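Local coordinates for protein Pro-Pro endopeptidase (Paenibacillus alvei, PDB 6FPC) that cleaves peptide bonds between two proline residues as a zinc-dependent endopeptidase, cutting a cell-surface protein and so perhaps regulating adhesion of the bacterium, at residues P179-Y182 and E183-K187; V11-S15 and G16-H20; T75-T78 and W79-P83. One frame throughout, in Å; residues are numbered along the deposited sequence.

Contact 1 (P179-Y182 and E183-K187)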
ATOM      1  N   PRO A 179       8.307   9.765  16.341  1.00 30.23           N
ATOM      2  CA  PRO A 179       7.439   9.473  17.508  1.00 31.31           C
ATOM      3  C   PRO A 179       6.004   9.994  17.407  1.00 33.57           C
ATOM      4  O   PRO A 179       5.090   9.310  17.887  1.00 32.32           O
ATOM      5  CB  PRO A 179       8.193  10.110  18.688  1.00 34.52           C
ATOM      6  CG  PRO A 179       9.073  11.143  18.061  1.00 37.70           C
ATOM      7  CD  PRO A 179       9.499  10.537  16.759  1.00 32.35           C
ATOM      8  N   LEU A 180       5.787  11.174  16.786  1.00 29.94           N
ATOM      9  CA  LEU A 180       4.407  11.650  16.663  1.00 30.50           C
ATOM     10  C   LEU A 180       3.606  10.745  15.707  1.00 31.32           C
ATOM     11  O   LEU A 180       2.436  10.478  15.974  1.00 29.98           O
ATOM     12  CB  LEU A 180       4.303  13.129  16.255  1.00 31.01           C
ATOM     13  CG  LEU A 180       4.917  14.141  17.220  1.00 38.28           C
ATOM     14  CD1 LEU A 180       5.216  15.438  16.507  1.00 38.77           C
ATOM     15  CD2 LEU A 180       4.016  14.386  18.452  1.00 40.46           C
ATOM     16  N   THR A 181       4.265  10.214  14.645  1.00 27.60           N
ATOM     17  CA  THR A 181       3.621   9.318  13.669  1.00 25.94           C
ATOM     18  C   THR A 181       3.346   7.988  14.346  1.00 28.79           C
ATOM     19  O   THR A 181       2.273   7.421  14.136  1.00 28.28           O
ATOM     20  CB  THR A 181       4.465   9.146  12.390  1.00 26.71           C
ATOM     21  OG1 THR A 181       4.842  10.428  11.906  1.00 26.35           O
ATOM     22  CG2 THR A 181       3.699   8.436  11.265  1.00 21.22           C
ATOM     23  N   TYR A 182       4.318   7.478  15.136  1.00 25.86           N
ATOM     24  CA  TYR A 182       4.154   6.215  15.865  1.00 27.59           C
ATOM     25  C   TYR A 182       2.912   6.283  16.803  1.00 30.10           C
ATOM     26  O   TYR A 182       2.113   5.353  16.826  1.00 28.80           O
ATOM     27  CB  TYR A 182       5.437   5.857  16.649  1.00 30.85           C
ATOM     28  CG  TYR A 182       5.234   4.759  17.668  1.00 32.89           C
ATOM     29  CD1 TYR A 182       4.884   5.057  18.983  1.00 35.59           C
ATOM     30  CD2 TYR A 182       5.326   3.416  17.305  1.00 33.98           C
ATOM     31  CE1 TYR A 182       4.640   4.047  19.915  1.00 38.08           C
ATOM     32  CE2 TYR A 182       5.098   2.397  18.233  1.00 35.51           C
ATOM     33  CZ  TYR A 182       4.760   2.720  19.537  1.00 44.39           C
ATOM     34  OH  TYR A 182       4.552   1.730  20.463  1.00 50.00           O
ATOM     35  N   GLU A 183       2.784   7.373  17.573  1.00 29.20           N
ATOM     36  CA  GLU A 183       1.680   7.643  18.507  1.00 30.19           C
ATOM     37  C   GLU A 183       0.318   7.627  17.773  1.00 33.39           C
ATOM     38  O   GLU A 183      -0.619   6.948  18.204  1.00 31.64           O
ATOM     39  CB  GLU A 183       1.912   8.996  19.185  1.00 32.08           C
ATOM     40  CG  GLU A 183       0.848   9.357  20.210  1.00 45.56           C
ATOM     41  CD  GLU A 183       1.072  10.674  20.930  1.00 70.03           C
ATOM     42  OE1 GLU A 183       1.458  11.668  20.268  1.00 45.45           O
ATOM     43  OE2 GLU A 183       0.846  10.711  22.162  1.00 68.68           O
ATOM     44  N   PHE A 184       0.246   8.332  16.627  1.00 30.61           N
ATOM     45  CA  PHE A 184      -0.949   8.393  15.789  1.00 29.06           C
ATOM     46  C   PHE A 184      -1.317   6.984  15.295  1.00 32.24           C
ATOM     47  O   PHE A 184      -2.477   6.582  15.431  1.00 31.83           O
ATOM     48  CB  PHE A 184      -0.717   9.356  14.619  1.00 29.46           C
ATOM     49  CG  PHE A 184      -1.862   9.462  13.634  1.00 30.18           C
ATOM     50  CD1 PHE A 184      -2.846  10.430  13.789  1.00 33.56           C
ATOM     51  CD2 PHE A 184      -1.931   8.616  12.525  1.00 32.08           C
ATOM     52  CE1 PHE A 184      -3.903  10.532  12.871  1.00 33.99           C
ATOM     53  CE2 PHE A 184      -2.981   8.725  11.602  1.00 34.36           C
ATOM     54  CZ  PHE A 184      -3.949   9.690  11.776  1.00 32.32           C
ATOM     55  N   MET A 185      -0.328   6.225  14.755  1.00 29.38           N
ATOM     56  CA  MET A 185      -0.572   4.866  14.252  1.00 27.94           C
ATOM     57  C   MET A 185      -1.031   3.928  15.331  1.00 34.11           C
ATOM     58  O   MET A 185      -1.977   3.176  15.094  1.00 34.89           O
ATOM     59  CB  MET A 185       0.638   4.285  13.503  1.00 29.20           C
ATOM     60  CG  MET A 185       0.984   5.044  12.224  1.00 30.55           C
ATOM     61  SD  MET A 185      -0.356   5.121  10.995  1.00 31.87           S
ATOM     62  CE  MET A 185       0.375   6.235   9.781  1.00 28.38           C
ATOM     63  N   ALA A 186      -0.420   4.008  16.532  1.00 31.18           N
ATOM     64  CA  ALA A 186      -0.766   3.145  17.671  1.00 32.40           C
ATOM     65  C   ALA A 186      -2.216   3.388  18.106  1.00 39.51           C
ATOM     66  O   ALA A 186      -2.958   2.438  18.387  1.00 40.06           O
ATOM     67  CB  ALA A 186       0.196   3.384  18.833  1.00 33.46           C
ATOM     68  N   LYS A 187      -2.629   4.656  18.107  1.00 37.86           N
ATOM     69  CA  LYS A 187      -3.988   5.043  18.480  1.00 38.10           C
ATOM     70  C   LYS A 187      -4.970   4.540  17.419  1.00 40.71           C
ATOM     71  O   LYS A 187      -6.046   4.061  17.764  1.00 41.43           O
ATOM     72  CB  LYS A 187      -4.080   6.564  18.667  1.00 40.62           C
ATOM     73  CG  LYS A 187      -5.351   7.028  19.369  1.00 56.15           C
TER
HETATM   74  O   HOH W   1       0.788  11.985  17.537  1.00 32.64           O
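Four successive backbone bonds join Pro179-Tyr182 to Glu183-Lys187 within two successive turns of helix 179-188. Glu183 N donates to Pro179 O at 3.0 Å. Phe184 N, Met185 N and Ala186 N donate in the same i to i+4 pattern to Leu180 O, Thr181 O and Tyr182 O. All four are nearly straight.

One water adds a polar link. It gives one proton to Leu180 O at 2.7 Å and another to Glu183 OE1 at 2.8 Å. Leu180 O thus takes a second donor besides Phe184 N. The Glu183 chain is extended, with CG anti to the backbone N (chi1 -178°), and runs alongside Leu180 in the same direction. Its OE1 lies 4.2 Å from Leu180 CD2.

The other side chains fan out to neighbouring helices. Thr181 OG1 is hydrogen-bonded to Tyr156 OH and Glu138 OE2. Met185 bends at chi2 (-59°) and rests on Phe157 and Tyr164, while Tyr182 packs on helix 168-177.

The segment is thus held together mainly by its own backbone, over about two turns. Its solvent side is bridged by water, and its buried side chains are left to join it to the rest of the domain.

Contact 2 (V11-S15 and G16-H20). With CD (cadmium ion), chain G.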
ATOM      1  N   VAL A  11      -8.964 -11.445  -0.367  1.00 31.74           N
ATOM      2  CA  VAL A  11      -7.838 -11.674  -1.279  1.00 31.76           C
ATOM      3  C   VAL A  11      -8.302 -12.549  -2.429  1.00 36.25           C
ATOM      4  O   VAL A  11      -8.785 -13.656  -2.195  1.00 35.27           O
ATOM      5  CB  VAL A  11      -6.566 -12.235  -0.580  1.00 35.16           C
ATOM      6  CG1 VAL A  11      -5.481 -12.621  -1.602  1.00 34.33           C
ATOM      7  CG2 VAL A  11      -6.025 -11.232   0.433  1.00 34.52           C
ATOM      8  N   VAL A  12      -8.191 -12.039  -3.659  1.00 32.28           N
ATOM      9  CA  VAL A  12      -8.582 -12.787  -4.848  1.00 32.73           C
ATOM     10  C   VAL A  12      -7.308 -13.248  -5.580  1.00 36.53           C
ATOM     11  O   VAL A  12      -6.535 -12.420  -6.052  1.00 33.01           O
ATOM     12  CB  VAL A  12      -9.584 -12.013  -5.750  1.00 36.16           C
ATOM     13  CG1 VAL A  12      -9.955 -12.826  -6.993  1.00 36.90           C
ATOM     14  CG2 VAL A  12     -10.854 -11.650  -4.967  1.00 36.30           C
ATOM     15  N   LEU A  13      -7.074 -14.563  -5.601  1.00 36.08           N
ATOM     16  CA  LEU A  13      -5.908 -15.164  -6.256  1.00 36.33           C
ATOM     17  C   LEU A  13      -6.243 -15.394  -7.737  1.00 40.07           C
ATOM     18  O   LEU A  13      -7.435 -15.457  -8.061  1.00 39.47           O
ATOM     19  CB  LEU A  13      -5.490 -16.484  -5.548  1.00 37.96           C
ATOM     20  CG  LEU A  13      -5.052 -16.357  -4.072  1.00 42.39           C
ATOM     21  CD1 LEU A  13      -4.760 -17.685  -3.476  1.00 43.81           C
ATOM     22  CD2 LEU A  13      -3.836 -15.446  -3.907  1.00 41.26           C
ATOM     23  N   PRO A  14      -5.249 -15.483  -8.661  1.00 36.11           N
ATOM     24  CA  PRO A  14      -5.594 -15.666 -10.086  1.00 36.32           C
ATOM     25  C   PRO A  14      -6.303 -16.987 -10.384  1.00 44.02           C
ATOM     26  O   PRO A  14      -5.998 -18.016  -9.764  1.00 43.70           O
ATOM     27  CB  PRO A  14      -4.236 -15.599 -10.798  1.00 37.27           C
ATOM     28  CG  PRO A  14      -3.322 -14.908  -9.840  1.00 39.99           C
ATOM     29  CD  PRO A  14      -3.784 -15.357  -8.483  1.00 36.63           C
ATOM     30  N   SER A  15      -7.244 -16.949 -11.345  1.00 42.11           N
ATOM     31  CA  SER A  15      -8.015 -18.121 -11.783  1.00 44.40           C
ATOM     32  C   SER A  15      -7.134 -19.025 -12.640  1.00 49.93           C
ATOM     33  O   SER A  15      -7.389 -20.230 -12.739  1.00 52.14           O
ATOM     34  CB  SER A  15      -9.267 -17.694 -12.547  1.00 48.56           C
ATOM     35  OG  SER A  15      -8.934 -16.961 -13.716  1.00 59.49           O
ATOM     36  N   GLY A  16      -6.107 -18.429 -13.238  1.00 45.56           N
ATOM     37  CA  GLY A  16      -5.093 -19.129 -14.017  1.00 46.22           C
ATOM     38  C   GLY A  16      -3.986 -19.634 -13.112  1.00 48.56           C
ATOM     39  O   GLY A  16      -4.197 -19.807 -11.909  1.00 48.60           O
ATOM     40  N   GLU A  17      -2.800 -19.887 -13.672  1.00 44.56           N
ATOM     41  CA  GLU A  17      -1.680 -20.398 -12.881  1.00 43.36           C
ATOM     42  C   GLU A  17      -0.915 -19.280 -12.165  1.00 43.92           C
ATOM     43  O   GLU A  17      -0.772 -18.181 -12.711  1.00 44.06           O
ATOM     44  CB  GLU A  17      -0.755 -21.259 -13.746  1.00 45.98           C
ATOM     45  CG  GLU A  17       0.032 -22.303 -12.968  1.00 57.81           C
ATOM     46  CD  GLU A  17      -0.802 -23.261 -12.143  1.00 76.40           C
ATOM     47  OE1 GLU A  17      -0.856 -23.079 -10.905  1.00 78.82           O
ATOM     48  OE2 GLU A  17      -1.422 -24.178 -12.732  1.00 60.54           O
ATOM     49  N   TYR A  18      -0.471 -19.541 -10.917  1.00 37.16           N
ATOM     50  CA  TYR A  18       0.258 -18.545 -10.115  1.00 34.77           C
ATOM     51  C   TYR A  18       1.272 -19.182  -9.171  1.00 34.82           C
ATOM     52  O   TYR A  18       1.120 -20.346  -8.796  1.00 32.05           O
ATOM     53  CB  TYR A  18      -0.708 -17.605  -9.347  1.00 34.79           C
ATOM     54  CG  TYR A  18      -1.545 -18.299  -8.290  1.00 35.43           C
ATOM     55  CD1 TYR A  18      -1.127 -18.347  -6.964  1.00 37.57           C
ATOM     56  CD2 TYR A  18      -2.766 -18.885  -8.611  1.00 36.09           C
ATOM     57  CE1 TYR A  18      -1.870 -19.020  -5.995  1.00 38.89           C
ATOM     58  CE2 TYR A  18      -3.532 -19.538  -7.644  1.00 37.52           C
ATOM     59  CZ  TYR A  18      -3.079 -19.603  -6.336  1.00 44.08           C
ATOM     60  OH  TYR A  18      -3.829 -20.231  -5.370  1.00 46.74           O
ATOM     61  N   ASN A  19       2.292 -18.399  -8.765  1.00 31.47           N
ATOM     62  CA  ASN A  19       3.347 -18.818  -7.820  1.00 31.71           C
ATOM     63  C   ASN A  19       2.681 -19.039  -6.449  1.00 34.16           C
ATOM     64  O   ASN A  19       2.460 -18.080  -5.707  1.00 30.56           O
ATOM     65  CB  ASN A  19       4.445 -17.732  -7.726  1.00 31.46           C
ATOM     66  CG  ASN A  19       5.660 -18.139  -6.911  1.00 39.38           C
ATOM     67  OD1 ASN A  19       5.575 -18.861  -5.915  1.00 35.63           O
ATOM     68  ND2 ASN A  19       6.826 -17.643  -7.296  1.00 35.04           N
ATOM     69  N   HIS A  20       2.388 -20.309  -6.124  1.00 32.26           N
ATOM     70  CA  HIS A  20       1.675 -20.688  -4.899  1.00 34.14           C
ATOM     71  C   HIS A  20       2.308 -20.175  -3.619  1.00 38.60           C
ATOM     72  O   HIS A  20       1.621 -19.518  -2.831  1.00 37.55           O
ATOM     73  CB  HIS A  20       1.445 -22.216  -4.801  1.00 36.43           C
ATOM     74  CG  HIS A  20       0.454 -22.757  -5.788  1.00 40.70           C
ATOM     75  ND1 HIS A  20       0.234 -24.112  -5.914  1.00 44.14           N
ATOM     76  CD2 HIS A  20      -0.355 -22.105  -6.658  1.00 41.72           C
ATOM     77  CE1 HIS A  20      -0.667 -24.247  -6.872  1.00 43.70           C
ATOM     78  NE2 HIS A  20      -1.047 -23.067  -7.351  1.00 42.58           N
TER
HETATM   79 CD    CD G 303       1.029 -25.748  -4.340  1.00 57.93          CD
HETATM   80  O   HOH W   2       1.011 -27.259  -6.530  1.00 46.70           O
HETATM   81  O   HOH W   3       0.876 -24.896  -2.105  1.00 53.83           O
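Tyr18 has its CG between the backbone N and the carbonyl carbon (chi1 65°), which folds the ring back over Leu13 and Pro14. Leu13 has its CG beside its own N (chi1 -62°), and this brings CD1 to the phenol end of the ring. The setting is the surface connection between strand 11-12 and helix 20-30, where the chain reverses around Ser15 and Gly16.

The main interaction is a CH-pi contact of proline with the aromatic ring. Pro14 CD stands over one face of the Tyr18 ring, 4.0 Å from its centroid and 29° off the normal. The two side chains cross at about a right angle. Pro14 CG continues the contact to Tyr18 CB at 3.8 Å. Over the same face lies Leu13 CB. Leu13 CD1 approaches Tyr18 OH to 3.3 Å. Pro14 O also lies 3.5 Å from Tyr18 CD2.

The opposite face of the tyrosine is met by His20, whose CD2 is 3.5 Å above the plane and offset toward the rim. The ring is therefore sandwiched between Pro14 and His20. Ile94 and Ala23 also touch Tyr18 and tie the loop to the body of the domain. Asn19 is the N-cap of helix 20-30, and its OD1 accepts from Glu22 N.

Both Glu17 and His20 take part in cadmium binding in this crystal, away from the catalytic zinc. The cadmium ion beside His20 is held by His20 ND1 at 2.4 Å, with two waters as further ligands.

Contact 3 (T75-T78 and W79-P83)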
ATOM      1  N   THR A  75      10.097   9.200 -19.822  1.00 27.02           N
ATOM      2  CA  THR A  75      10.899   8.163 -19.147  1.00 25.88           C
ATOM      3  C   THR A  75      10.685   6.756 -19.738  1.00 30.52           C
ATOM      4  O   THR A  75      11.357   5.808 -19.337  1.00 28.81           O
ATOM      5  CB  THR A  75      10.543   8.114 -17.661  1.00 25.95           C
ATOM      6  OG1 THR A  75       9.194   7.617 -17.512  1.00 23.12           O
ATOM      7  CG2 THR A  75      10.746   9.482 -16.925  1.00 25.86           C
ATOM      8  N   GLY A  76       9.704   6.621 -20.626  1.00 28.12           N
ATOM      9  CA  GLY A  76       9.352   5.337 -21.219  1.00 27.25           C
ATOM     10  C   GLY A  76       8.505   4.473 -20.308  1.00 28.55           C
ATOM     11  O   GLY A  76       8.133   3.362 -20.677  1.00 29.66           O
ATOM     12  N   LEU A  77       8.135   4.991 -19.140  1.00 23.35           N
ATOM     13  CA  LEU A  77       7.310   4.229 -18.219  1.00 23.91           C
ATOM     14  C   LEU A  77       5.823   4.319 -18.576  1.00 25.04           C
ATOM     15  O   LEU A  77       5.330   5.392 -18.922  1.00 24.85           O
ATOM     16  CB  LEU A  77       7.512   4.754 -16.788  1.00 23.95           C
ATOM     17  CG  LEU A  77       6.993   3.838 -15.672  1.00 28.48           C
ATOM     18  CD1 LEU A  77       8.113   2.898 -15.185  1.00 29.00           C
ATOM     19  CD2 LEU A  77       6.459   4.669 -14.507  1.00 28.43           C
ATOM     20  N   THR A  78       5.112   3.196 -18.450  1.00 21.54           N
ATOM     21  CA  THR A  78       3.642   3.151 -18.598  1.00 21.18           C
ATOM     22  C   THR A  78       3.122   2.404 -17.373  1.00 23.52           C
ATOM     23  O   THR A  78       3.916   1.760 -16.690  1.00 22.17           O
ATOM     24  CB  THR A  78       3.178   2.516 -19.920  1.00 27.24           C
ATOM     25  OG1 THR A  78       3.671   1.180 -19.985  1.00 31.52           O
ATOM     26  CG2 THR A  78       3.601   3.321 -21.166  1.00 24.57           C
ATOM     27  N   TRP A  79       1.793   2.402 -17.147  1.00 22.18           N
ATOM     28  CA  TRP A  79       1.153   1.666 -16.048  1.00 22.85           C
ATOM     29  C   TRP A  79       1.459   0.139 -16.085  1.00 26.28           C
ATOM     30  O   TRP A  79       1.437  -0.536 -15.057  1.00 26.77           O
ATOM     31  CB  TRP A  79      -0.347   1.924 -16.047  1.00 20.69           C
ATOM     32  CG  TRP A  79      -0.731   3.232 -15.420  1.00 20.03           C
ATOM     33  CD1 TRP A  79      -1.068   4.379 -16.066  1.00 23.09           C
ATOM     34  CD2 TRP A  79      -0.755   3.540 -14.013  1.00 19.57           C
ATOM     35  NE1 TRP A  79      -1.327   5.381 -15.157  1.00 23.12           N
ATOM     36  CE2 TRP A  79      -1.107   4.905 -13.890  1.00 23.06           C
ATOM     37  CE3 TRP A  79      -0.423   2.818 -12.852  1.00 20.95           C
ATOM     38  CZ2 TRP A  79      -1.219   5.546 -12.642  1.00 21.93           C
ATOM     39  CZ3 TRP A  79      -0.572   3.434 -11.613  1.00 21.96           C
ATOM     40  CH2 TRP A  79      -0.887   4.810 -11.520  1.00 21.81           C
ATOM     41  N   ASP A  80       1.778  -0.376 -17.263  1.00 21.98           N
ATOM     42  CA  ASP A  80       2.160  -1.782 -17.477  1.00 23.43           C
ATOM     43  C   ASP A  80       3.369  -2.152 -16.606  1.00 27.99           C
ATOM     44  O   ASP A  80       3.496  -3.298 -16.210  1.00 29.42           O
ATOM     45  CB  ASP A  80       2.535  -1.995 -18.949  1.00 25.52           C
ATOM     46  CG  ASP A  80       1.473  -1.499 -19.900  1.00 35.86           C
ATOM     47  OD1 ASP A  80       0.633  -2.310 -20.314  1.00 39.42           O
ATOM     48  OD2 ASP A  80       1.471  -0.284 -20.211  1.00 34.63           O
ATOM     49  N   ASP A  81       4.242  -1.184 -16.311  1.00 25.21           N
ATOM     50  CA  ASP A  81       5.478  -1.367 -15.509  1.00 25.19           C
ATOM     51  C   ASP A  81       5.264  -1.232 -14.013  1.00 27.61           C
ATOM     52  O   ASP A  81       6.200  -1.479 -13.250  1.00 26.74           O
ATOM     53  CB  ASP A  81       6.488  -0.285 -15.884  1.00 27.82           C
ATOM     54  CG  ASP A  81       6.878  -0.275 -17.346  1.00 40.93           C
ATOM     55  OD1 ASP A  81       7.044  -1.377 -17.926  1.00 41.69           O
ATOM     56  OD2 ASP A  81       6.993   0.833 -17.918  1.00 39.44           O
ATOM     57  N   VAL A  82       4.099  -0.727 -13.601  1.00 22.56           N
ATOM     58  CA  VAL A  82       3.812  -0.416 -12.203  1.00 22.03           C
ATOM     59  C   VAL A  82       3.364  -1.707 -11.460  1.00 24.30           C
ATOM     60  O   VAL A  82       2.389  -2.323 -11.869  1.00 23.29           O
ATOM     61  CB  VAL A  82       2.801   0.758 -12.065  1.00 25.39           C
ATOM     62  CG1 VAL A  82       2.471   1.025 -10.592  1.00 25.46           C
ATOM     63  CG2 VAL A  82       3.334   2.038 -12.731  1.00 25.16           C
ATOM     64  N   PRO A  83       4.066  -2.110 -10.374  1.00 22.75           N
ATOM     65  CA  PRO A  83       3.756  -3.404  -9.739  1.00 22.84           C
ATOM     66  C   PRO A  83       2.537  -3.433  -8.809  1.00 25.54           C
ATOM     67  O   PRO A  83       2.099  -4.510  -8.416  1.00 24.48           O
ATOM     68  CB  PRO A  83       5.051  -3.739  -8.982  1.00 25.05           C
ATOM     69  CG  PRO A  83       5.615  -2.369  -8.598  1.00 28.72           C
ATOM     70  CD  PRO A  83       5.283  -1.493  -9.795  1.00 24.17           C
TER
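Leu77 lays its CD1 branch along Asp81, 3.6 Å from both CB and OD2 of that residue. The side chains lie alongside each other but run opposite ways. The place is a surface loop between strands 47-51 and 84-86. It contains an ST turn at Thr75 and a short 3-10 segment at 79-81.

Thr78 leads into the 3-10 segment. Its carbonyl oxygen accepts from Asp81 N at 3.0 Å. Val82 N then repeats the i to i+3 step by donating to Trp79 O. In return, Asp81 OD2 accepts from Thr78 N at 3.1 Å. This bond is straight at the hydrogen but reaches the oxygen from above the carboxylate plane. Thr78 and Asp81 are thus joined by two bonds, one to a main-chain oxygen and one to a side-chain oxygen.

Asp80 is turned to the threonine hydroxyl. OG1 of Thr78 sits between the N and C of its own backbone (chi1 60°) and donates from there to Asp80 OD2 at 2.7 Å on the anti side. The same carboxylate oxygen also accepts from Gly66 N. With two donors on OD2, the carboxylate is fixed and links this turn to another part of the loop. The two bonds would probably favour a charged carboxylate. Trp79 CB points away from 75-78, and the side chain packs on Leu64 and Pro69.

Val82 leads towards the active site. Its side chain is about 6 Å from that of Glu112, the predicted proton acceptor. At the other end of the segments, Thr75 OG1 closes the ST turn by accepting from Leu77 N at 3.3 Å, and it is also hydrogen-bonded to Trp72 O.

The three contacts follow one another along the chain in the order 2, 3, 1. All belong to the same ATLF-like domain, and none touches another. Contacts 2 and 3 border the small mixed sheet: contact 2 starts on edge strand 11-12, and contact 3 leads into edge strand 84-86. Their centres are 22 Å apart. Contact 1 lies in the last helix, 179-188, with its centre 35 Å from contact 2 and 34 Å from contact 3. The side chain of Val82 is about 9 Å from the zinc ion, and that of Met185 about 12 Å. Contacts 1 and 3 thus both come near the zinc, on opposite sides of the chain's centre, while contact 2 stays away from the catalytic site.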